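PDB 6OTU: glucose-6-phosphate isomerase from Chlamydia trachomatis D/UW-3/CX, which catalyses the reversible isomerization of glucose-6-phosphate to fructose-6-phosphate. Local coordinates for residues N443-P446 with N447-F450. Residues are numbered along the deposited sequence; the frame is centred on the assembly and turned at random.
Sequences NANP and NKRF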
loop_
_atom_site.group_PDB
_atom_site.type_symbol
_atom_site.label_atom_id
_atom_site.label_comp_id
_atom_site.label_asym_id
_atom_site.label_seq_id
_atom_site.Cartn_x
_atom_site.Cartn_y
_atom_site.Cartn_z
ATOM N N ASN A 443 -2.498 -28.567 14.714
ATOM C CA ASN A 443 -3.769 -28.514 15.433
ATOM C C ASN A 443 -4.675 -29.630 14.934
ATOM O O ASN A 443 -4.667 -29.951 13.743
ATOM C CB ASN A 443 -4.462 -27.153 15.261
ATOM C CG ASN A 443 -5.374 -26.820 16.425
ATOM O OD1 ASN A 443 -6.480 -27.358 16.529
ATOM N ND2 ASN A 443 -4.915 -25.944 17.312
ATOM N N ALA A 444 -5.457 -30.212 15.844
ATOM C CA ALA A 444 -6.446 -31.200 15.418
ATOM C C ALA A 444 -7.543 -30.548 14.591
ATOM O O ALA A 444 -8.065 -31.165 13.657
ATOM C CB ALA A 444 -7.047 -31.912 16.627
ATOM N N ASN A 445 -7.892 -29.309 14.920
ATOM C CA ASN A 445 -8.863 -28.533 14.157
ATOM C C ASN A 445 -8.181 -27.926 12.931
ATOM O O ASN A 445 -7.243 -27.129 13.086
ATOM C CB ASN A 445 -9.443 -27.440 15.057
ATOM C CG ASN A 445 -10.643 -26.732 14.451
ATOM O OD1 ASN A 445 -10.747 -26.574 13.235
ATOM N ND2 ASN A 445 -11.547 -26.277 15.312
ATOM N N PRO A 446 -8.594 -28.282 11.707
ATOM C CA PRO A 446 -7.935 -27.703 10.525
ATOM C C PRO A 446 -8.083 -26.188 10.438
ATOM O O PRO A 446 -7.173 -25.526 9.930
ATOM C CB PRO A 446 -8.622 -28.411 9.345
ATOM C CG PRO A 446 -9.331 -29.571 9.922
ATOM C CD PRO A 446 -9.680 -29.200 11.337
ATOM N N ASN A 447 -9.180 -25.613 10.953
ATOM C CA ASN A 447 -9.359 -24.164 10.929
ATOM C C ASN A 447 -8.309 -23.432 11.765
ATOM O O ASN A 447 -8.109 -22.225 11.580
ATOM C CB ASN A 447 -10.763 -23.798 11.423
ATOM C CG ASN A 447 -11.307 -22.532 10.767
ATOM O OD1 ASN A 447 -11.075 -22.295 9.589
ATOM N ND2 ASN A 447 -12.033 -21.717 11.530
ATOM N N LYS A 448 -7.638 -24.130 12.675
ATOM C CA LYS A 448 -6.728 -23.505 13.623
ATOM C C LYS A 448 -5.296 -23.966 13.421
ATOM O O LYS A 448 -4.469 -23.787 14.324
ATOM C CB LYS A 448 -7.144 -23.795 15.071
ATOM C CG LYS A 448 -8.457 -23.197 15.528
ATOM C CD LYS A 448 -8.971 -23.995 16.738
ATOM C CE LYS A 448 -9.598 -23.120 17.819
ATOM N NZ LYS A 448 -10.930 -22.582 17.438
ATOM N N ARG A 449 -4.977 -24.583 12.294
ATOM C CA ARG A 449 -3.604 -25.001 12.113
ATOM C C ARG A 449 -2.879 -24.071 11.145
ATOM O O ARG A 449 -3.481 -23.395 10.301
ATOM C CB ARG A 449 -3.496 -26.472 11.690
ATOM C CG ARG A 449 -4.138 -26.889 10.411
ATOM C CD ARG A 449 -3.756 -28.344 10.110
ATOM N NE ARG A 449 -4.487 -29.297 10.949
ATOM C CZ ARG A 449 -5.358 -30.194 10.485
ATOM N NH1 ARG A 449 -5.607 -30.266 9.182
ATOM N NH2 ARG A 449 -5.981 -31.017 11.323
ATOM N N PHE A 450 -1.568 -23.993 11.350
ATOM C CA PHE A 450 -0.687 -23.045 10.687
ATOM C C PHE A 450 0.487 -23.855 10.156
ATOM O O PHE A 450 1.226 -24.459 10.936
ATOM C CB PHE A 450 -0.251 -21.954 11.670
ATOM C CG PHE A 450 -1.411 -21.224 12.308
ATOM C CD1 PHE A 450 -1.960 -20.105 11.706
ATOM C CD2 PHE A 450 -1.969 -21.673 13.491
ATOM C CE1 PHE A 450 -3.042 -19.440 12.284
ATOM C CE2 PHE A 450 -3.044 -21.010 14.076
ATOM C CZ PHE A 450 -3.579 -19.899 13.471
HETATM O O HOH W 1 -2.765 -23.810 16.529
#
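N443 and R449 lie 4.8 Å apart at their CA atoms where the chain from N443 to F450 doubles back on itself. The reversal is a type I beta turn spanning N445-K448, with P446 and N447 at its corners, in which K448 N donates to N445 O (3.1 Å); a weak bond from R449 N to P446 O follows. Two asparagine side chains accept backbone N-H groups ahead of and within the turn. OD1 of N443 takes N445 N on a lone pair (2.9 Å), the ring of an Asx turn, while OD1 of N445 accepts from N447 N (2.9 Å). This loop joins helix 422-439 to strand 456-461 and packs against the second subunit, whose F99 meets N445 and P446. R449 reaches back across the turn: bent at chi3 (76°), its guanidinium brings NE (2.9 Å) and NH2 (3.0 Å) to N443 O; both donate to this same oxygen, which lies in the guanidinium plane. P446 CA lies over the centre of one guanidinium face, 3.6 Å from R449 CZ. On K448, CB abuts the N443 amide, and a water bridges N443 ND2 to K448 O. K448 NZ hydrogen-bonds to Q100 OE1 of the second subunit, and N447 ND2 hydrogen-bonds to D493 OD2 of the second subunit.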